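Local coordinates for protein beta-lactamase (Sphaerobacter thermophilus, PDB 4EWF) that probably hydrolyses beta-lactams to substituted beta-amino acids, as a member of the class A beta-lactamase family, at residues Gly222-Val227 and Val241-Leu246; Pro198-Arg203 and Ala251-Ile256. All blocks are in the same frame, centred on the assembly; numbering follows the deposited sequence.

The centres of the two contacts lie about 10 Å apart, on the same side of the chain's centre. Contact 1 pairs strands 223-232 and 235-244, a hairpin inside the five-stranded antiparallel sheet. Contact 2 joins the loop between helix 182-192 and strand 212-220 to helix 249-266, which follows strand 235-244; the hairpin of contact 1 lies in the chain between the two segments of contact 2. They meet directly: the backbone N of I201 bonds D226 OD2, R200 NH1 bonds the carbonyl O of N225, and I256 packs on V224, V241 and T243. Loop and C-terminal helix thus cover one face of the sheet together, as layers of an alpha-beta-alpha sandwich.

Contact 1: residues Gly222-Val227 and Val241-Leu246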
ATOM      1  N   GLY A 222       0.796  15.068  -7.923  1.00 26.35           N
ATOM      2  CA  GLY A 222       2.109  14.645  -8.399  1.00 24.77           C
ATOM      3  C   GLY A 222       2.581  13.297  -7.865  1.00 22.62           C
ATOM      4  O   GLY A 222       3.733  12.901  -8.074  1.00 26.72           O
ATOM      5  N   VAL A 223       1.702  12.571  -7.184  1.00 18.00           N
ATOM      6  CA  VAL A 223       2.102  11.309  -6.561  1.00 13.04           C
ATOM      7  C   VAL A 223       1.099  10.189  -6.799  1.00 25.44           C
ATOM      8  O   VAL A 223      -0.070  10.308  -6.429  1.00 21.24           O
ATOM      9  CB  VAL A 223       2.311  11.463  -5.045  1.00 18.41           C
ATOM     10  CG1 VAL A 223       2.537  10.094  -4.418  1.00 18.80           C
ATOM     11  CG2 VAL A 223       3.511  12.380  -4.754  1.00 19.86           C
ATOM     12  N   VAL A 224       1.550   9.101  -7.422  1.00 20.54           N
ATOM     13  CA  VAL A 224       0.681   7.936  -7.638  1.00 18.59           C
ATOM     14  C   VAL A 224       1.430   6.642  -7.282  1.00 21.59           C
ATOM     15  O   VAL A 224       2.424   6.288  -7.937  1.00 18.76           O
ATOM     16  CB  VAL A 224       0.137   7.898  -9.091  1.00 16.69           C
ATOM     17  CG1 VAL A 224      -0.828   6.697  -9.304  1.00 17.31           C
ATOM     18  CG2 VAL A 224      -0.563   9.223  -9.434  1.00 16.83           C
ATOM     19  N   ASN A 225       0.982   5.968  -6.221  1.00 12.97           N
ATOM     20  CA  ASN A 225       1.653   4.763  -5.724  1.00 15.93           C
ATOM     21  C   ASN A 225       0.663   3.607  -5.606  1.00 21.15           C
ATOM     22  O   ASN A 225      -0.548   3.828  -5.486  1.00 19.48           O
ATOM     23  CB  ASN A 225       2.272   4.987  -4.318  1.00 16.82           C
ATOM     24  CG  ASN A 225       3.057   6.279  -4.195  1.00 21.93           C
ATOM     25  OD1 ASN A 225       3.722   6.717  -5.134  1.00 18.60           O
ATOM     26  ND2 ASN A 225       3.017   6.883  -3.001  1.00 15.47           N
ATOM     27  N   ASP A 226       1.182   2.380  -5.607  1.00 19.10           N
ATOM     28  CA  ASP A 226       0.394   1.193  -5.248  1.00 20.20           C
ATOM     29  C   ASP A 226       1.341   0.109  -4.724  1.00 21.88           C
ATOM     30  O   ASP A 226       2.403  -0.133  -5.296  1.00 20.29           O
ATOM     31  CB  ASP A 226      -0.439   0.694  -6.437  1.00 16.17           C
ATOM     32  CG  ASP A 226      -1.674  -0.114  -6.006  1.00 24.28           C
ATOM     33  OD1 ASP A 226      -1.994  -0.149  -4.793  1.00 23.82           O
ATOM     34  OD2 ASP A 226      -2.324  -0.720  -6.888  1.00 23.09           O
ATOM     35  N   VAL A 227       0.974  -0.514  -3.614  1.00 17.12           N
ATOM     36  CA  VAL A 227       1.828  -1.511  -2.980  1.00 21.41           C
ATOM     37  C   VAL A 227       0.986  -2.726  -2.670  1.00 22.18           C
ATOM     38  O   VAL A 227      -0.023  -2.613  -1.981  1.00 20.56           O
ATOM     39  CB  VAL A 227       2.415  -0.983  -1.645  1.00 16.21           C
ATOM     40  CG1 VAL A 227       3.095  -2.134  -0.870  1.00 16.15           C
ATOM     41  CG2 VAL A 227       3.378   0.178  -1.895  1.00 18.13           C
ATOM     42  N   VAL A 241       5.302  -0.128  -6.256  1.00 18.65           N
ATOM     43  CA  VAL A 241       5.642   0.882  -7.249  1.00 16.21           C
ATOM     44  C   VAL A 241       5.233   2.256  -6.759  1.00 21.16           C
ATOM     45  O   VAL A 241       4.097   2.457  -6.342  1.00 23.61           O
ATOM     46  CB  VAL A 241       4.950   0.591  -8.592  1.00 17.60           C
ATOM     47  CG1 VAL A 241       5.254   1.686  -9.615  1.00 20.47           C
ATOM     48  CG2 VAL A 241       5.406  -0.770  -9.107  1.00 21.13           C
ATOM     49  N   PHE A 242       6.188   3.182  -6.777  1.00 19.96           N
ATOM     50  CA  PHE A 242       5.948   4.575  -6.434  1.00 18.77           C
ATOM     51  C   PHE A 242       6.199   5.427  -7.658  1.00 24.41           C
ATOM     52  O   PHE A 242       7.160   5.189  -8.390  1.00 20.30           O
ATOM     53  CB  PHE A 242       6.864   4.996  -5.270  1.00 19.25           C
ATOM     54  CG  PHE A 242       6.497   4.327  -3.971  1.00 21.00           C
ATOM     55  CD1 PHE A 242       5.815   5.025  -2.986  1.00 18.13           C
ATOM     56  CD2 PHE A 242       6.771   2.981  -3.769  1.00 18.98           C
ATOM     57  CE1 PHE A 242       5.449   4.405  -1.787  1.00 17.81           C
ATOM     58  CE2 PHE A 242       6.405   2.344  -2.571  1.00 18.42           C
ATOM     59  CZ  PHE A 242       5.734   3.066  -1.581  1.00 15.85           C
ATOM     60  N   THR A 243       5.333   6.410  -7.906  1.00 17.18           N
ATOM     61  CA  THR A 243       5.595   7.306  -9.028  1.00 16.66           C
ATOM     62  C   THR A 243       5.412   8.756  -8.606  1.00 24.59           C
ATOM     63  O   THR A 243       4.568   9.083  -7.775  1.00 21.41           O
ATOM     64  CB  THR A 243       4.729   7.030 -10.295  1.00 21.94           C
ATOM     65  OG1 THR A 243       3.441   7.652 -10.160  1.00 19.41           O
ATOM     66  CG2 THR A 243       4.570   5.531 -10.574  1.00 23.89           C
ATOM     67  N   GLU A 244       6.201   9.625  -9.220  1.00 19.73           N
ATOM     68  CA  GLU A 244       6.271  11.007  -8.806  1.00 22.33           C
ATOM     69  C   GLU A 244       6.409  11.887 -10.039  1.00 19.77           C
ATOM     70  O   GLU A 244       7.236  11.623 -10.927  1.00 19.83           O
ATOM     71  CB  GLU A 244       7.488  11.117  -7.879  1.00 25.46           C
ATOM     72  CG  GLU A 244       8.021  12.451  -7.563  1.00 39.56           C
ATOM     73  CD  GLU A 244       9.265  12.325  -6.686  1.00 40.39           C
ATOM     74  OE1 GLU A 244       9.169  11.679  -5.623  1.00 31.81           O
ATOM     75  OE2 GLU A 244      10.332  12.840  -7.075  1.00 35.70           O
ATOM     76  N   ASN A 245       5.598  12.938 -10.099  1.00 23.53           N
ATOM     77  CA  ASN A 245       5.669  13.905 -11.187  1.00 25.38           C
ATOM     78  C   ASN A 245       5.408  13.367 -12.593  1.00 24.39           C
ATOM     79  O   ASN A 245       5.882  13.953 -13.561  1.00 22.52           O
ATOM     80  CB  ASN A 245       7.024  14.624 -11.168  1.00 31.67           C
ATOM     81  CG  ASN A 245       7.245  15.372  -9.881  1.00 39.85           C
ATOM     82  OD1 ASN A 245       6.325  16.013  -9.365  1.00 35.41           O
ATOM     83  ND2 ASN A 245       8.446  15.259  -9.326  1.00 37.50           N
ATOM     84  N   LEU A 246       4.677  12.262 -12.717  1.00 21.78           N
ATOM     85  CA  LEU A 246       4.137  11.902 -14.030  1.00 25.33           C
ATOM     86  C   LEU A 246       3.127  12.978 -14.434  1.00 28.12           C
ATOM     87  O   LEU A 246       2.743  13.808 -13.611  1.00 24.24           O
ATOM     88  CB  LEU A 246       3.497  10.511 -14.019  1.00 25.15           C
ATOM     89  CG  LEU A 246       4.374   9.318 -13.613  1.00 37.77           C
ATOM     90  CD1 LEU A 246       3.877   8.011 -14.239  1.00 26.65           C
ATOM     91  CD2 LEU A 246       5.810   9.552 -13.956  1.00 32.37           C
TER
HETATM   92  O   HOH W   1       3.267  10.595 -10.530  1.00 20.40           O
HETATM   93  O   HOH W   2       5.535  14.989  -6.552  1.00 33.48           O
HETATM   94  O   HOH W   3       5.630   8.783  -5.177  1.00 23.98           O
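Strands 223-227 and 241-244 run antiparallel, their axes 4.7 Å apart at an angle of 179°. D226 and V241 form a hydrogen-bonded pair with two straight bonds: D226 N gives to V241 O, and V241 N to D226 O at 3.1 Å. Further along, V224 N donates to T243 O at 3.0 Å, whereas the return bond from T243 N to V224 O is bent and weak. Two side chains add bonds here. With chi1 at 83°, T243 OG1 sits between its own backbone N and carbonyl carbon and reaches V224 O at 2.8 Å, on a lone pair in the carbonyl plane. T243 N is also received by N225 OD1 at 3.2 Å, again in the carbonyl plane. A water bridges N225 OD1 to T243 O, and the amide's other end, ND2, bonds the carbonyl O of R49; N225 is therefore held at both ends. Its amide meets the F242 ring obliquely, the planes 46° apart, with N225 CG 3.3 Å from F242 CD1, while V227 CG2 touches the far end of the ring at F242 CZ, 3.7 Å away. On the other face, the D226 carboxylate leads away from V241 to bond S215 OG. At the open end of the pairing G222 O, in a residue at positive phi, accepts from N245 N at 2.8 Å. These two strands form a beta hairpin in the central antiparallel sheet of the class A beta-lactamase fold.

Contact 2: residues Pro198-Arg203 and Ala251-Ile256; sequences PRRIGR and AGEQAI
R200 NE and NH2 both turn to one oxygen of E253, OE2. This oxygen lies at the guanidinium edge, only 3° out of its plane, although the two flat groups are turned 70° against each other. R200 NE reaches the anti lone pair of E253 OE2 at 2.8 Å; R200 NH2, 3.0 Å from the same E253 OE2, comes from the anti side but well above the carboxylate plane. The R200 chain, extended from CG to NE, carries the guanidinium obliquely across E253, whose CG lies 3.4 Å from R200 NE. At its root R200 CB rests on I256 CG2, 3.8 Å away, and I201 continues this apolar edge. R199 runs beside E253 in the same direction, R199 CD 3.5 Å from E253 OE1, but its NH1 turns to N197 OD1. Further round the helix, Q254 bends at chi2 (124°) so that Q254 OE1 takes a tilted bond from R203 NH2 at 3.1 Å; a water also links OE1 to R203 NH1. N197 ND2 also bonds E253 OE2, and R200 NH2 reaches S219 OG. Three donors on one oxygen would be expected to favour an ionised E253, while the salt bridge and the further bonds of R200 fix its buried guanidinium between helix 249-266 and the sheet.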
ATOM      1  N   PRO A 198      -9.158  -0.695  -8.701  1.00 24.72           N
ATOM      2  CA  PRO A 198      -8.505  -1.755  -9.484  1.00 24.77           C
ATOM      3  C   PRO A 198      -7.643  -1.254 -10.646  1.00 27.01           C
ATOM      4  O   PRO A 198      -7.263  -2.068 -11.492  1.00 23.76           O
ATOM      5  CB  PRO A 198      -9.697  -2.506 -10.075  1.00 29.39           C
ATOM      6  CG  PRO A 198     -10.688  -1.423 -10.342  1.00 27.34           C
ATOM      7  CD  PRO A 198     -10.540  -0.455  -9.166  1.00 23.01           C
ATOM      8  N   ARG A 199      -7.333   0.037 -10.694  1.00 24.20           N
ATOM      9  CA  ARG A 199      -6.746   0.625 -11.896  1.00 24.86           C
ATOM     10  C   ARG A 199      -5.217   0.584 -11.901  1.00 23.77           C
ATOM     11  O   ARG A 199      -4.585   0.962 -12.892  1.00 22.50           O
ATOM     12  CB  ARG A 199      -7.211   2.078 -12.051  1.00 17.85           C
ATOM     13  CG  ARG A 199      -8.717   2.231 -12.259  1.00 18.80           C
ATOM     14  CD  ARG A 199      -9.116   3.694 -12.210  1.00 20.69           C
ATOM     15  NE  ARG A 199     -10.572   3.884 -12.250  1.00 23.27           N
ATOM     16  CZ  ARG A 199     -11.363   3.733 -11.191  1.00 25.11           C
ATOM     17  NH1 ARG A 199     -10.837   3.364 -10.025  1.00 21.60           N
ATOM     18  NH2 ARG A 199     -12.670   3.937 -11.296  1.00 27.75           N
ATOM     19  N   ARG A 200      -4.619   0.147 -10.799  1.00 20.80           N
ATOM     20  CA  ARG A 200      -3.153   0.152 -10.724  1.00 18.21           C
ATOM     21  C   ARG A 200      -2.615  -1.285 -10.724  1.00 20.50           C
ATOM     22  O   ARG A 200      -2.642  -1.957 -11.758  1.00 21.47           O
ATOM     23  CB  ARG A 200      -2.670   0.998  -9.537  1.00 19.19           C
ATOM     24  CG  ARG A 200      -3.310   2.406  -9.551  1.00 23.37           C
ATOM     25  CD  ARG A 200      -2.899   3.312  -8.397  1.00 21.82           C
ATOM     26  NE  ARG A 200      -3.778   4.483  -8.339  1.00 21.31           N
ATOM     27  CZ  ARG A 200      -3.669   5.477  -7.460  1.00 22.35           C
ATOM     28  NH1 ARG A 200      -2.702   5.470  -6.545  1.00 18.14           N
ATOM     29  NH2 ARG A 200      -4.538   6.485  -7.501  1.00 19.48           N
ATOM     30  N   ILE A 201      -2.151  -1.775  -9.578  1.00 18.66           N
ATOM     31  CA  ILE A 201      -1.707  -3.168  -9.512  1.00 18.75           C
ATOM     32  C   ILE A 201      -2.828  -4.081 -10.010  1.00 28.24           C
ATOM     33  O   ILE A 201      -2.593  -5.068 -10.724  1.00 27.89           O
ATOM     34  CB  ILE A 201      -1.287  -3.564  -8.080  1.00 20.38           C
ATOM     35  CG1 ILE A 201       0.068  -2.943  -7.748  1.00 18.03           C
ATOM     36  CG2 ILE A 201      -1.250  -5.085  -7.930  1.00 29.43           C
ATOM     37  CD1 ILE A 201       0.446  -3.015  -6.278  1.00 23.03           C
ATOM     38  N   GLY A 202      -4.062  -3.738  -9.666  1.00 22.40           N
ATOM     39  CA  GLY A 202      -5.162  -4.635  -9.982  1.00 29.06           C
ATOM     40  C   GLY A 202      -5.577  -4.699 -11.445  1.00 29.19           C
ATOM     41  O   GLY A 202      -6.369  -5.557 -11.841  1.00 28.91           O
ATOM     42  N   ARG A 203      -5.057  -3.798 -12.266  1.00 26.21           N
ATOM     43  CA  ARG A 203      -5.641  -3.626 -13.585  1.00 28.30           C
ATOM     44  C   ARG A 203      -5.580  -4.860 -14.484  1.00 35.45           C
ATOM     45  O   ARG A 203      -6.570  -5.247 -15.124  1.00 28.93           O
ATOM     46  CB  ARG A 203      -5.033  -2.430 -14.300  1.00 26.85           C
ATOM     47  CG  ARG A 203      -5.722  -2.200 -15.628  1.00 34.87           C
ATOM     48  CD  ARG A 203      -5.313  -0.888 -16.232  1.00 33.80           C
ATOM     49  NE  ARG A 203      -5.606  -0.869 -17.659  1.00 39.99           N
ATOM     50  CZ  ARG A 203      -5.367   0.174 -18.445  1.00 42.63           C
ATOM     51  NH1 ARG A 203      -5.658   0.105 -19.743  1.00 34.79           N
ATOM     52  NH2 ARG A 203      -4.834   1.285 -17.924  1.00 36.92           N
ATOM     53  N   ALA A 251      -1.905   9.099 -16.070  1.00 22.43           N
ATOM     54  CA  ALA A 251      -0.598   8.595 -16.475  1.00 25.48           C
ATOM     55  C   ALA A 251       0.026   7.746 -15.363  1.00 25.52           C
ATOM     56  O   ALA A 251       0.668   6.722 -15.621  1.00 23.78           O
ATOM     57  CB  ALA A 251       0.327   9.745 -16.862  1.00 25.48           C
ATOM     58  N   GLY A 252      -0.150   8.182 -14.124  1.00 20.88           N
ATOM     59  CA  GLY A 252       0.366   7.436 -12.991  1.00 19.27           C
ATOM     60  C   GLY A 252      -0.271   6.052 -12.879  1.00 21.03           C
ATOM     61  O   GLY A 252       0.421   5.047 -12.738  1.00 22.43           O
ATOM     62  N   GLU A 253      -1.594   6.002 -12.952  1.00 18.56           N
ATOM     63  CA  GLU A 253      -2.297   4.730 -12.860  1.00 21.70           C
ATOM     64  C   GLU A 253      -1.927   3.808 -14.022  1.00 20.99           C
ATOM     65  O   GLU A 253      -1.652   2.629 -13.811  1.00 20.95           O
ATOM     66  CB  GLU A 253      -3.810   4.934 -12.741  1.00 17.40           C
ATOM     67  CG  GLU A 253      -4.157   5.761 -11.473  1.00 18.75           C
ATOM     68  CD  GLU A 253      -5.630   5.714 -11.091  1.00 24.61           C
ATOM     69  OE1 GLU A 253      -6.497   5.966 -11.972  1.00 21.36           O
ATOM     70  OE2 GLU A 253      -5.913   5.424  -9.901  1.00 21.10           O
ATOM     71  N   GLN A 254      -1.881   4.349 -15.233  1.00 23.91           N
ATOM     72  CA  GLN A 254      -1.517   3.542 -16.400  1.00 26.33           C
ATOM     73  C   GLN A 254      -0.102   2.944 -16.272  1.00 24.55           C
ATOM     74  O   GLN A 254       0.137   1.787 -16.636  1.00 23.05           O
ATOM     75  CB  GLN A 254      -1.635   4.380 -17.678  1.00 26.63           C
ATOM     76  CG  GLN A 254      -1.234   3.643 -18.945  1.00 34.90           C
ATOM     77  CD  GLN A 254      -2.339   3.658 -19.978  1.00 58.21           C
ATOM     78  OE1 GLN A 254      -3.171   2.747 -20.033  1.00 60.22           O
ATOM     79  NE2 GLN A 254      -2.369   4.711 -20.797  1.00 63.33           N
ATOM     80  N   ALA A 255       0.835   3.738 -15.761  1.00 21.45           N
ATOM     81  CA  ALA A 255       2.207   3.281 -15.593  1.00 25.22           C
ATOM     82  C   ALA A 255       2.287   2.095 -14.639  1.00 22.49           C
ATOM     83  O   ALA A 255       2.944   1.109 -14.929  1.00 18.27           O
ATOM     84  CB  ALA A 255       3.094   4.422 -15.090  1.00 20.68           C
ATOM     85  N   ILE A 256       1.630   2.200 -13.488  1.00 20.20           N
ATOM     86  CA  ILE A 256       1.651   1.104 -12.535  1.00 21.47           C
ATOM     87  C   ILE A 256       1.006  -0.150 -13.130  1.00 20.82           C
ATOM     88  O   ILE A 256       1.546  -1.240 -12.997  1.00 19.21           O
ATOM     89  CB  ILE A 256       0.983   1.481 -11.193  1.00 21.57           C
ATOM     90  CG1 ILE A 256       1.740   2.663 -10.564  1.00 25.47           C
ATOM     91  CG2 ILE A 256       1.003   0.279 -10.250  1.00 15.69           C
ATOM     92  CD1 ILE A 256       1.079   3.293  -9.332  1.00 25.04           C
TER
HETATM   93  O   HOH W   4      -4.539   1.309 -22.528  1.00 54.62           O